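Local coordinates for protein DltD (Streptococcus thermophilus LMG 18311, PDB 7DXM) that probably acts as a membrane-associated O-acyltransferase of the dlt operon, taking part in the D-alanylation of lipoteichoic acid in the cell wall, at residues Ser77-Gln82 / Tyr100-Trp106; Tyr112-Gln118 / Ile146-Lys150; Leu126-Leu130 / Thr154-Leu159; Asn138-Ala142 / Gln275-Asn279; Asn262-Glu266 / Met309-Thr313. All coordinates share one frame; numbering follows the deposited sequence.

Contact 1 of 5, residues Ser77-Gln82 / Tyr100-Trp106; sequences SASLNQ and YVLSPQW
W106 lays the six-membered ring of its indole over A78, whose CA sits 3.7 Å from the centroid of that ring and only 5° off its normal, a CH-pi contact squarely over the face. This is the heart of an alpha/beta fold of the SGNH-hydrolase clan: Y100 lies near the end of central strand 97-101 of the parallel sheet, W106 belongs to the turn that follows it, and A78 is the N-cap residue of helix 79-86. The methyl of A78 extends the overlap along the indole, its CB 3.8 Å from W106 CD2. On the opposite face S103 CB lies near the rim, so the indole is held between its own turn and the start of the helix. The W106 side chain also lies close to, without touching, a putative Ser-His-Asp triad.

A polar link forms beside the stack. The Y100 side chain has CG anti to the backbone N (chi1 -169°), which carries the phenol out from the strand to the first turn of the helix. There its OH donates to S79 OG at 3.0 Å, and S79 OG is also hydrogen-bonded to E270 of helix 270-283. Q82 packs its aliphatic part against the same phenol, CG to Y100 OH 3.8 Å, before bending at chi2 so that NE2 donates to S77 O at 3.3 Å, with the donor tilted 33° from the carbonyl plane.

Contact 2 of 5, residues Tyr112-Gln118 / Ile146-Lys150; sequences YNSAAFQ and ILEMK
The two backbone segments come closest where the start of helix 114-118 meets the end of helix 137-149, with the CA atoms of S114 and M149 5.5 Å apart and K150 already leaving helical geometry. M149 does most of the touching. Its CB stands 3.7 Å from the centroid of the F117 ring and 17° off the normal, a CH-pi contact over one face, displaced somewhat to the rim. Beyond CB the chain passes CG along the ring's CG-CD1 side, and bends at chi2 (-41°) and chi3 then turn it to the start of the other helix, where the terminal methyl settles against two backbone oxygens, with CE 3.6 Å from N113 O and 3.7 Å from Y112 O. N113 O also accepts the helical bond from F117 N.

Both segments belong to the mainly helical insertion that separates sheet strands 97-101 and 287-292 of this SGNH-type fold. F117 is buried here: beyond M149 its ring meets that of F121 at about 20° between planes, and L80 and L84 of helix 79-86 pack on it as well. I146 closes in from one helix turn before K150, its CG1 4.5 Å from F117 CZ.

Nearer solvent, Q118 and K150 cross at a slant. Q118 OE1 lies against the lysine methylenes, 3.0 Å from K150 CE, while K150 NZ is 4.1 Å from that oxygen and makes no hydrogen bond to it.

Contact 3 of 5, residues Leu126-Leu130 / Thr154-Leu159; sequences LSSFL and TMKSQL
Within the helical insertion between two strands of the sheet, helix 123-131 meets the N-terminal end of helix 156-163 through a largely apolar seam with no hydrogen bond across it. L126 supplies both of its methyls. CD1 meets L159 CD1 tip to tip at 3.6 Å, while CD2 goes to M155, whose CE lies 3.7 Å away; the leucine and methionine chains run side by side, pointing opposite ways. CG of L126 is anti to the backbone N (chi1 -174°), and from there the two branches fork between the two partners.

M155 is the N-cap residue of helix 156-163. Its side chain runs straight through chi2 and bends only at the sulfur. The thioether thereby serves two residues one helix turn apart: CE touches L126, and SD approaches L130 CD1 at 4.0 Å. The other methyl of L130, CD2, lies 4.2 Å from L159 CD2. That same L159 methyl sits in the plane of the F129 ring at its edge, 4.0 Å from CE2, with the two side chains crossing at about a right angle.

Other helices complete the surroundings: F129 and L159 pack on helix 137-149, and L130 and M155 on helix 170-194. Such methyl-to-methyl and methyl-to-ring-edge packing between short helices is ordinary helix-helix core packing, here inside the helical region between strands 97-101 and 287-292.

Contact 4 of 5, residues Asn138-Ala142 / Gln275-Asn279; sequences NSQYA and QLVLN
N138 and N279 lie with their amides stacked, the planes only 12° apart and the CG atoms 3.6 Å from each other. No hydrogen bond joins them; the contact is one flat group over another. N138 has CG anti to the backbone N (chi1 176°), which reaches its amide across to the facing helix, where OD1 comes 3.4 Å from N279 CB and also 3.4 Å from L276 CD2. The polar ends of N138 are satisfied by tyrosines outside the two segments: ND2 bonds to the hydroxyl of Y83, and OD1 is held weakly by that of Y380.

L276 is the apolar counterpart. It crosses Y141 at a slant and approaches the ring at its edge, CG lying in the ring plane and CD1 3.7 Å from Y141 CE2. Its other methyl, CD2, turns to A142 CB at 3.7 Å. One leucine thus fits among N138, Y141 and A142, which lie on one side of their helix. Y141 passes L276 with its ring edge and sends its hydroxyl on to D273, less than a turn before L276 on the same helix, a hydrogen bond that helps to place the ring; the ring of Y380 also meets it.

The segment axes approach to 10.6 Å and their N-to-C directions differ by 142°, closer to antiparallel than to perpendicular. Helix 270-283, which leads into sheet strand 287-292, here carries helix 137-149 of the insertion on one side; helix 79-86 also packs on L276, through L80 and Y83, and helix 307-322 packs on L278.

Contact 5 of 5, residues Asn262-Glu266 / Met309-Thr313; sequences NLSYE and MYDAT
M309 is what residues 263-265 wrap round. Its chain leaves with CG anti to the backbone N (chi1 173°) and then bends at chi2 and chi3, bringing the sulfur up to the loop backbone, where Y265 N points a weak hydrogen bond at SD, 3.3 Å away. The sulfur is also beside the Y265 ring, 4.8 Å from its centroid and oblique to it, a Met-aromatic contact. Y310 meets Y265 ring edge to ring edge, its CD1 4.3 Å from Y265 CE2. At the chain end, M309 CE rests 3.5 Å from L263 O.

One helix turn on, T313 meets Y265 at its CB and carbonyl. CG2 lies 3.6 Å from Y265 CB and touches Y265 O as well. OG1 is occupied within its own helix: it donates to M309 O at 2.7 Å, from above the carbonyl plane, and that oxygen also accepts the helical bond from T313 N. The OG1 bond helps to set the chi1 rotation that turns CG2 to the loop. E266 extends beside the helix with OE1 3.6 Å from A312 CB.

The loop's own bend is an ST turn: S264 OG accepts from E266 N at 3.0 Å, two residues on. The loop precedes helix 270-283, and helix 307-322 links strands 287-292 and 329-331, so the contact binds a connecting loop to a helix of the alpha/beta core.

Further out, Y265 O, besides touching T313 CG2, is hydrogen-bonded to the hydroxyl of Y271, and E266 O bonds to K316 NZ. The hydroxyl of Y310 is bonded to P293 O.

How the contacts relate
The centre of contact 1 lies about 5 Å from the centre of the chain, where the parallel sheet meets helix 79-86. Contacts 2 and 4 both touch that helix, through F117 and V277. Contacts 2, 3 and 4 have centres 15 to 16 Å apart and alternate along the chain; contacts 2 and 4 share helix 137-149, and F129 of contact 3 touches A142 on it. Contacts 2 and 3 pack the helical insertion together, and contact 4 joins it to helix 270-283 of the SGNH-type core. Contact 5 is on another flank, its centre about 34 Å from that of contact 3, but Y265 and Y310 reach P104 and Q105, in the turn that carries W106 near the putative triad.

Contact 1 of 5, residues Ser77-Gln82 / Tyr100-Trp106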
# COMPACT_ATOMS: atom_id res chain seq x y z
N SER A 77 7.06 2.21 -0.16
CA SER A 77 6.18 2.30 -1.33
C SER A 77 4.89 3.05 -1.00
O SER A 77 3.81 2.47 -0.83
CB SER A 77 5.88 0.90 -1.86
OG SER A 77 5.15 0.16 -0.91
N ALA A 78 4.99 4.39 -0.91
CA ALA A 78 3.82 5.23 -0.62
C ALA A 78 3.03 5.49 -1.91
O ALA A 78 3.23 4.83 -2.93
CB ALA A 78 4.26 6.51 0.08
N SER A 79 2.12 6.46 -1.91
CA SER A 79 1.14 6.53 -3.00
C SER A 79 1.75 6.97 -4.33
O SER A 79 1.24 6.60 -5.39
CB SER A 79 -0.01 7.46 -2.62
OG SER A 79 -0.45 7.24 -1.30
N LEU A 80 2.82 7.76 -4.33
CA LEU A 80 3.40 8.13 -5.62
C LEU A 80 3.95 6.89 -6.34
O LEU A 80 3.65 6.65 -7.53
CB LEU A 80 4.46 9.21 -5.42
CG LEU A 80 5.16 9.82 -6.65
CD1 LEU A 80 4.18 10.46 -7.60
CD2 LEU A 80 6.15 10.82 -6.18
N ASN A 81 4.74 6.08 -5.63
CA ASN A 81 5.27 4.85 -6.22
C ASN A 81 4.16 3.87 -6.56
O ASN A 81 4.25 3.16 -7.57
CB ASN A 81 6.25 4.21 -5.24
CG ASN A 81 7.56 4.92 -5.22
OD1 ASN A 81 8.12 5.20 -6.28
ND2 ASN A 81 8.06 5.23 -4.02
N GLN A 82 3.11 3.82 -5.72
CA GLN A 82 1.96 2.97 -5.97
C GLN A 82 1.22 3.39 -7.23
O GLN A 82 0.88 2.54 -8.06
CB GLN A 82 1.02 3.00 -4.77
CG GLN A 82 1.58 2.36 -3.51
CD GLN A 82 1.66 0.84 -3.59
OE1 GLN A 82 1.29 0.23 -4.61
NE2 GLN A 82 2.13 0.22 -2.52
N TYR A 100 -6.40 -1.18 -0.10
CA TYR A 100 -5.33 -0.18 -0.08
C TYR A 100 -5.11 0.31 1.34
O TYR A 100 -5.91 1.09 1.86
CB TYR A 100 -5.65 0.98 -1.00
CG TYR A 100 -4.46 1.89 -1.22
CD1 TYR A 100 -4.10 2.85 -0.28
CD2 TYR A 100 -3.70 1.80 -2.39
CE1 TYR A 100 -3.02 3.69 -0.49
CE2 TYR A 100 -2.62 2.63 -2.62
CZ TYR A 100 -2.29 3.58 -1.67
OH TYR A 100 -1.20 4.42 -1.87
N VAL A 101 -4.01 -0.13 1.96
CA VAL A 101 -3.64 0.33 3.29
C VAL A 101 -3.00 1.71 3.16
O VAL A 101 -2.03 1.88 2.42
CB VAL A 101 -2.67 -0.64 3.97
CG1 VAL A 101 -2.60 -0.33 5.44
CG2 VAL A 101 -3.07 -2.07 3.71
N LEU A 102 -3.57 2.68 3.86
CA LEU A 102 -2.98 4.00 4.07
C LEU A 102 -2.18 3.95 5.36
O LEU A 102 -2.76 4.00 6.45
CB LEU A 102 -4.07 5.05 4.16
CG LEU A 102 -4.89 5.14 2.90
CD1 LEU A 102 -6.17 5.91 3.16
CD2 LEU A 102 -4.01 5.86 1.91
N SER A 103 -0.86 3.81 5.26
CA SER A 103 0.00 3.80 6.44
C SER A 103 0.26 5.24 6.88
O SER A 103 0.72 6.05 6.07
CB SER A 103 1.31 3.05 6.11
OG SER A 103 2.32 3.15 7.11
N PRO A 104 -0.09 5.63 8.12
CA PRO A 104 -0.00 7.07 8.47
C PRO A 104 1.43 7.55 8.62
O PRO A 104 1.70 8.75 8.41
CB PRO A 104 -0.79 7.18 9.78
CG PRO A 104 -1.64 5.97 9.83
CD PRO A 104 -0.78 4.89 9.19
N GLN A 105 2.36 6.66 8.95
CA GLN A 105 3.79 6.97 8.95
C GLN A 105 4.24 7.54 7.61
O GLN A 105 5.35 8.06 7.49
CB GLN A 105 4.61 5.72 9.27
CG GLN A 105 4.42 5.20 10.68
CD GLN A 105 3.03 4.63 10.89
OE1 GLN A 105 2.24 4.48 9.93
NE2 GLN A 105 2.69 4.33 12.16
N TRP A 106 3.39 7.40 6.58
CA TRP A 106 3.73 7.95 5.28
C TRP A 106 3.75 9.45 5.32
O TRP A 106 4.54 10.08 4.60
CB TRP A 106 2.73 7.48 4.22
CG TRP A 106 2.90 6.04 3.81
CD1 TRP A 106 3.89 5.17 4.21
CD2 TRP A 106 2.06 5.30 2.92
NE1 TRP A 106 3.70 3.94 3.62
CE2 TRP A 106 2.59 4.00 2.82
CE3 TRP A 106 0.91 5.62 2.20
CZ2 TRP A 106 2.00 3.02 2.02
CZ3 TRP A 106 0.33 4.64 1.40
CH2 TRP A 106 0.88 3.36 1.32

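Contact 2 of 5, residues Tyr112-Gln118 / Ile146-Lys150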
# COMPACT_ATOMS: atom_id res chain seq x y z
N TYR A 112 9.69 10.39 1.98
CA TYR A 112 10.81 9.46 1.93
C TYR A 112 11.92 9.89 0.99
O TYR A 112 11.77 10.78 0.20
CB TYR A 112 10.37 8.10 1.46
CG TYR A 112 9.61 7.26 2.41
CD1 TYR A 112 10.24 6.63 3.44
CD2 TYR A 112 8.27 7.08 2.25
CE1 TYR A 112 9.52 5.84 4.31
CE2 TYR A 112 7.55 6.31 3.12
CZ TYR A 112 8.18 5.69 4.14
OH TYR A 112 7.46 4.93 4.99
N ASN A 113 13.03 9.20 1.10
CA ASN A 113 14.21 9.40 0.31
C ASN A 113 13.99 9.32 -1.15
O ASN A 113 12.99 8.83 -1.58
CB ASN A 113 14.97 8.11 0.46
CG ASN A 113 16.35 8.32 0.90
OD1 ASN A 113 16.89 9.36 0.72
ND2 ASN A 113 16.93 7.30 1.46
N SER A 114 14.97 9.77 -1.90
CA SER A 114 14.93 9.71 -3.35
C SER A 114 15.33 8.30 -3.65
O SER A 114 14.90 7.70 -4.64
CB SER A 114 15.92 10.70 -3.97
OG SER A 114 15.27 11.56 -4.90
N ALA A 115 16.17 7.76 -2.78
CA ALA A 115 16.62 6.38 -2.92
C ALA A 115 15.47 5.38 -2.73
O ALA A 115 15.37 4.40 -3.47
CB ALA A 115 17.74 6.10 -1.92
N ALA A 116 14.61 5.62 -1.75
CA ALA A 116 13.42 4.77 -1.59
C ALA A 116 12.47 4.95 -2.76
O ALA A 116 11.72 4.03 -3.09
CB ALA A 116 12.69 5.07 -0.28
N PHE A 117 12.46 6.13 -3.37
CA PHE A 117 11.64 6.33 -4.55
C PHE A 117 12.15 5.50 -5.71
O PHE A 117 11.37 4.88 -6.44
CB PHE A 117 11.61 7.79 -4.96
CG PHE A 117 10.88 8.03 -6.23
CD1 PHE A 117 9.49 7.97 -6.27
CD2 PHE A 117 11.57 8.30 -7.39
CE1 PHE A 117 8.79 8.19 -7.45
CE2 PHE A 117 10.88 8.51 -8.58
CZ PHE A 117 9.49 8.46 -8.61
N GLN A 118 13.48 5.49 -5.90
CA GLN A 118 14.02 4.78 -7.06
C GLN A 118 13.77 3.28 -6.98
O GLN A 118 13.67 2.61 -8.01
CB GLN A 118 15.52 5.06 -7.22
CG GLN A 118 16.12 4.45 -8.48
CD GLN A 118 15.55 5.05 -9.76
OE1 GLN A 118 15.52 6.27 -9.95
NE2 GLN A 118 15.06 4.19 -10.64
N ILE A 146 7.43 13.75 -9.83
CA ILE A 146 8.51 12.93 -10.38
C ILE A 146 9.77 13.77 -10.55
O ILE A 146 10.86 13.39 -10.10
CB ILE A 146 8.09 12.28 -11.70
CG1 ILE A 146 7.23 11.05 -11.45
CG2 ILE A 146 9.31 11.90 -12.51
CD1 ILE A 146 6.42 10.71 -12.62
N LEU A 147 9.65 14.93 -11.22
CA LEU A 147 10.81 15.81 -11.34
C LEU A 147 11.35 16.21 -9.97
O LEU A 147 12.57 16.39 -9.83
CB LEU A 147 10.48 17.03 -12.20
CG LEU A 147 10.30 16.70 -13.69
CD1 LEU A 147 9.68 17.84 -14.52
CD2 LEU A 147 11.63 16.28 -14.28
N GLU A 148 10.50 16.30 -8.95
CA GLU A 148 11.03 16.54 -7.61
C GLU A 148 11.84 15.36 -7.10
O GLU A 148 12.86 15.54 -6.44
CB GLU A 148 9.91 16.85 -6.62
CG GLU A 148 9.19 18.16 -6.85
CD GLU A 148 8.31 18.53 -5.66
OE1 GLU A 148 8.77 18.31 -4.50
OE2 GLU A 148 7.16 19.00 -5.87
N MET A 149 11.39 14.14 -7.37
CA MET A 149 12.04 12.99 -6.75
C MET A 149 13.31 12.62 -7.48
O MET A 149 14.34 12.35 -6.84
CB MET A 149 11.09 11.79 -6.71
CG MET A 149 9.94 12.00 -5.76
SD MET A 149 10.54 12.80 -4.24
CE MET A 149 11.43 11.45 -3.46
N LYS A 150 13.25 12.63 -8.81
CA LYS A 150 14.38 12.25 -9.65
C LYS A 150 14.57 13.37 -10.68
O LYS A 150 14.06 13.29 -11.80
CB LYS A 150 14.15 10.85 -10.23
CG LYS A 150 15.30 10.24 -10.98
CD LYS A 150 14.94 8.93 -11.69
CE LYS A 150 16.20 8.22 -12.16
NZ LYS A 150 16.17 7.92 -13.64

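Contact 3 of 5, residues Leu126-Leu130 / Thr154-Leu159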
# COMPACT_ATOMS: atom_id res chain seq x y z
N LEU A 126 7.24 5.11 -16.12
CA LEU A 126 7.26 6.47 -16.65
C LEU A 126 6.73 6.53 -18.07
O LEU A 126 5.92 7.40 -18.39
CB LEU A 126 8.67 7.05 -16.60
CG LEU A 126 8.65 8.51 -17.03
CD1 LEU A 126 8.69 9.39 -15.80
CD2 LEU A 126 9.80 8.82 -17.99
N SER A 127 7.21 5.65 -18.95
CA SER A 127 6.68 5.60 -20.32
C SER A 127 5.19 5.28 -20.32
O SER A 127 4.43 5.86 -21.10
CB SER A 127 7.44 4.56 -21.13
OG SER A 127 7.02 3.25 -20.74
N SER A 128 4.75 4.34 -19.49
CA SER A 128 3.31 4.15 -19.37
C SER A 128 2.64 5.47 -19.02
O SER A 128 1.66 5.87 -19.65
CB SER A 128 2.99 3.08 -18.32
OG SER A 128 3.46 1.81 -18.74
N PHE A 129 3.15 6.12 -17.98
CA PHE A 129 2.59 7.38 -17.50
C PHE A 129 2.45 8.45 -18.58
O PHE A 129 1.40 9.08 -18.71
CB PHE A 129 3.42 7.92 -16.33
CG PHE A 129 3.04 9.32 -15.92
CD1 PHE A 129 1.77 9.60 -15.45
CD2 PHE A 129 3.96 10.35 -16.02
CE1 PHE A 129 1.43 10.89 -15.07
CE2 PHE A 129 3.63 11.64 -15.64
CZ PHE A 129 2.36 11.91 -15.17
N LEU A 130 3.51 8.66 -19.35
CA LEU A 130 3.51 9.67 -20.39
C LEU A 130 2.63 9.24 -21.56
O LEU A 130 2.00 10.08 -22.21
CB LEU A 130 4.95 9.96 -20.84
CG LEU A 130 5.86 10.64 -19.80
CD1 LEU A 130 7.34 10.49 -20.14
CD2 LEU A 130 5.50 12.10 -19.63
N THR A 154 15.38 10.59 -17.45
CA THR A 154 15.28 10.55 -18.89
C THR A 154 13.94 11.14 -19.28
O THR A 154 13.03 11.24 -18.46
CB THR A 154 15.41 9.13 -19.42
OG1 THR A 154 15.92 9.14 -20.77
CG2 THR A 154 14.06 8.42 -19.35
N MET A 155 13.82 11.55 -20.54
CA MET A 155 12.57 12.17 -21.03
C MET A 155 12.18 13.35 -20.14
O MET A 155 11.01 13.55 -19.81
CB MET A 155 11.42 11.16 -21.11
CG MET A 155 11.66 10.04 -22.11
SD MET A 155 10.30 8.85 -22.26
CE MET A 155 10.90 7.46 -21.28
N LYS A 156 13.18 14.13 -19.72
CA LYS A 156 12.92 15.26 -18.85
C LYS A 156 12.11 16.34 -19.56
O LYS A 156 11.27 16.99 -18.93
CB LYS A 156 14.23 15.85 -18.32
CG LYS A 156 14.08 16.73 -17.08
CD LYS A 156 15.40 17.46 -16.74
CE LYS A 156 15.15 18.65 -15.78
NZ LYS A 156 16.20 19.75 -15.81
N SER A 157 12.37 16.58 -20.85
CA SER A 157 11.64 17.65 -21.51
C SER A 157 10.15 17.35 -21.48
O SER A 157 9.34 18.20 -21.07
CB SER A 157 12.12 17.85 -22.94
OG SER A 157 11.25 17.21 -23.85
N GLN A 158 9.78 16.12 -21.86
CA GLN A 158 8.37 15.74 -21.87
C GLN A 158 7.75 15.88 -20.49
O GLN A 158 6.62 16.36 -20.37
CB GLN A 158 8.23 14.31 -22.37
CG GLN A 158 8.59 14.14 -23.83
CD GLN A 158 10.08 14.07 -24.04
OE1 GLN A 158 10.87 14.20 -23.10
NE2 GLN A 158 10.47 13.87 -25.29
N LEU A 159 8.46 15.44 -19.46
CA LEU A 159 7.94 15.60 -18.11
C LEU A 159 7.74 17.07 -17.75
O LEU A 159 6.81 17.41 -17.01
CB LEU A 159 8.87 14.96 -17.10
CG LEU A 159 8.48 13.53 -16.78
CD1 LEU A 159 9.66 12.88 -16.06
CD2 LEU A 159 7.17 13.47 -15.97

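Contact 4 of 5, residues Asn138-Ala142 / Gln275-Asn279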
# COMPACT_ATOMS: atom_id res chain seq x y z
N ASN A 138 -4.09 16.23 -12.68
CA ASN A 138 -3.50 15.03 -12.14
C ASN A 138 -2.19 14.70 -12.84
O ASN A 138 -1.17 14.40 -12.19
CB ASN A 138 -4.51 13.90 -12.28
CG ASN A 138 -3.96 12.57 -11.84
OD1 ASN A 138 -3.92 12.26 -10.63
ND2 ASN A 138 -3.54 11.76 -12.82
N SER A 139 -2.21 14.73 -14.18
CA SER A 139 -0.98 14.60 -14.94
C SER A 139 0.05 15.61 -14.48
O SER A 139 1.20 15.25 -14.20
CB SER A 139 -1.25 14.76 -16.43
OG SER A 139 -1.90 15.99 -16.67
N GLN A 140 -0.33 16.89 -14.41
CA GLN A 140 0.60 17.95 -14.03
C GLN A 140 1.25 17.67 -12.69
O GLN A 140 2.48 17.77 -12.55
CB GLN A 140 -0.13 19.29 -13.97
CG GLN A 140 -0.16 20.09 -15.22
CD GLN A 140 -1.05 21.29 -15.03
OE1 GLN A 140 -2.14 21.37 -15.61
NE2 GLN A 140 -0.62 22.22 -14.15
N TYR A 141 0.43 17.38 -11.67
CA TYR A 141 0.97 17.12 -10.34
C TYR A 141 1.88 15.89 -10.34
O TYR A 141 2.91 15.87 -9.66
CB TYR A 141 -0.17 16.96 -9.34
CG TYR A 141 0.29 16.55 -7.97
CD1 TYR A 141 0.70 17.49 -7.05
CD2 TYR A 141 0.32 15.21 -7.61
CE1 TYR A 141 1.12 17.14 -5.80
CE2 TYR A 141 0.75 14.83 -6.35
CZ TYR A 141 1.15 15.80 -5.44
OH TYR A 141 1.59 15.43 -4.17
N ALA A 142 1.50 14.84 -11.07
CA ALA A 142 2.36 13.67 -11.13
C ALA A 142 3.73 14.06 -11.64
O ALA A 142 4.76 13.77 -11.01
CB ALA A 142 1.74 12.59 -12.02
N GLN A 275 -4.00 11.60 -3.57
CA GLN A 275 -4.94 12.02 -4.60
C GLN A 275 -4.66 11.34 -5.92
O GLN A 275 -5.58 11.03 -6.68
CB GLN A 275 -4.94 13.53 -4.81
CG GLN A 275 -6.12 13.96 -5.70
CD GLN A 275 -7.45 13.59 -5.09
OE1 GLN A 275 -7.61 13.63 -3.86
NE2 GLN A 275 -8.43 13.24 -5.93
N LEU A 276 -3.38 11.09 -6.23
CA LEU A 276 -3.08 10.45 -7.52
C LEU A 276 -3.73 9.07 -7.59
O LEU A 276 -4.35 8.70 -8.61
CB LEU A 276 -1.58 10.32 -7.74
CG LEU A 276 -0.78 11.59 -7.89
CD1 LEU A 276 0.61 11.26 -7.41
CD2 LEU A 276 -0.78 12.02 -9.35
N VAL A 277 -3.62 8.29 -6.51
CA VAL A 277 -4.20 6.96 -6.49
C VAL A 277 -5.72 7.05 -6.61
O VAL A 277 -6.37 6.23 -7.28
CB VAL A 277 -3.76 6.20 -5.22
CG1 VAL A 277 -4.47 4.89 -5.11
CG2 VAL A 277 -2.25 5.94 -5.18
N LEU A 278 -6.32 8.04 -5.95
CA LEU A 278 -7.78 8.16 -5.98
C LEU A 278 -8.25 8.48 -7.38
O LEU A 278 -9.25 7.93 -7.87
CB LEU A 278 -8.26 9.24 -5.01
CG LEU A 278 -7.88 9.00 -3.56
CD1 LEU A 278 -8.44 10.13 -2.77
CD2 LEU A 278 -8.40 7.67 -3.02
N ASN A 279 -7.53 9.36 -8.05
CA ASN A 279 -7.81 9.61 -9.45
C ASN A 279 -7.73 8.32 -10.26
O ASN A 279 -8.56 8.07 -11.15
CB ASN A 279 -6.83 10.65 -9.98
CG ASN A 279 -7.33 11.32 -11.22
OD1 ASN A 279 -7.25 10.76 -12.32
ND2 ASN A 279 -7.90 12.51 -11.06

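Contact 5 of 5, residues Asn262-Glu266 / Met309-Thr313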
# COMPACT_ATOMS: atom_id res chain seq x y z
N ASN A 262 7.17 15.57 19.28
CA ASN A 262 6.70 16.63 18.41
C ASN A 262 6.39 16.19 17.00
O ASN A 262 5.97 17.02 16.19
CB ASN A 262 7.72 17.76 18.38
CG ASN A 262 7.58 18.70 19.54
OD1 ASN A 262 6.52 19.31 19.75
ND2 ASN A 262 8.64 18.79 20.34
N LEU A 263 6.57 14.90 16.68
CA LEU A 263 6.35 14.40 15.32
C LEU A 263 4.88 14.46 14.94
O LEU A 263 4.00 14.08 15.72
CB LEU A 263 6.86 12.96 15.22
CG LEU A 263 6.55 12.18 13.93
CD1 LEU A 263 6.85 13.02 12.69
CD2 LEU A 263 7.26 10.80 13.89
N SER A 264 4.60 14.93 13.73
CA SER A 264 3.24 15.01 13.20
C SER A 264 3.16 14.35 11.82
O SER A 264 4.15 14.26 11.09
CB SER A 264 2.79 16.46 13.13
OG SER A 264 1.67 16.62 12.29
N TYR A 265 1.95 13.88 11.47
CA TYR A 265 1.63 13.37 10.14
C TYR A 265 0.59 14.23 9.42
O TYR A 265 -0.02 13.77 8.44
CB TYR A 265 1.14 11.93 10.24
CG TYR A 265 2.10 11.01 10.91
CD1 TYR A 265 3.38 10.86 10.42
CD2 TYR A 265 1.73 10.26 12.02
CE1 TYR A 265 4.28 9.99 11.02
CE2 TYR A 265 2.63 9.39 12.63
CZ TYR A 265 3.91 9.26 12.12
OH TYR A 265 4.84 8.40 12.67
N GLU A 266 0.37 15.47 9.89
CA GLU A 266 -0.72 16.30 9.42
C GLU A 266 -0.36 17.13 8.21
O GLU A 266 -1.26 17.56 7.48
CB GLU A 266 -1.18 17.24 10.52
CG GLU A 266 -2.03 16.60 11.59
CD GLU A 266 -2.69 17.64 12.50
OE1 GLU A 266 -2.63 17.45 13.74
OE2 GLU A 266 -3.24 18.65 11.99
N MET A 309 -2.94 13.87 17.49
CA MET A 309 -2.39 14.19 16.18
C MET A 309 -2.71 13.08 15.19
O MET A 309 -3.14 13.34 14.05
CB MET A 309 -0.88 14.39 16.28
CG MET A 309 -0.19 14.57 14.93
SD MET A 309 0.33 13.02 14.18
CE MET A 309 1.04 12.17 15.58
N TYR A 310 -2.46 11.83 15.60
CA TYR A 310 -2.87 10.67 14.83
C TYR A 310 -4.34 10.78 14.43
O TYR A 310 -4.70 10.55 13.27
CB TYR A 310 -2.64 9.42 15.68
CG TYR A 310 -2.27 8.18 14.92
CD1 TYR A 310 -0.99 8.02 14.39
CD2 TYR A 310 -3.18 7.15 14.74
CE1 TYR A 310 -0.63 6.86 13.70
CE2 TYR A 310 -2.84 5.99 14.04
CZ TYR A 310 -1.57 5.85 13.53
OH TYR A 310 -1.22 4.70 12.85
N ASP A 311 -5.18 11.17 15.39
CA ASP A 311 -6.62 11.22 15.15
C ASP A 311 -6.97 12.31 14.14
O ASP A 311 -7.82 12.10 13.26
CB ASP A 311 -7.36 11.41 16.48
CG ASP A 311 -7.29 10.17 17.39
OD1 ASP A 311 -7.01 9.05 16.90
OD2 ASP A 311 -7.54 10.32 18.62
N ALA A 312 -6.30 13.45 14.22
CA ALA A 312 -6.52 14.51 13.23
C ALA A 312 -6.02 14.11 11.85
O ALA A 312 -6.65 14.44 10.83
CB ALA A 312 -5.84 15.80 13.69
N THR A 313 -4.90 13.38 11.80
CA THR A 313 -4.39 12.85 10.53
C THR A 313 -5.41 11.94 9.88
O THR A 313 -5.78 12.13 8.71
CB THR A 313 -3.08 12.10 10.75
OG1 THR A 313 -2.21 12.84 11.60
CG2 THR A 313 -2.40 11.83 9.43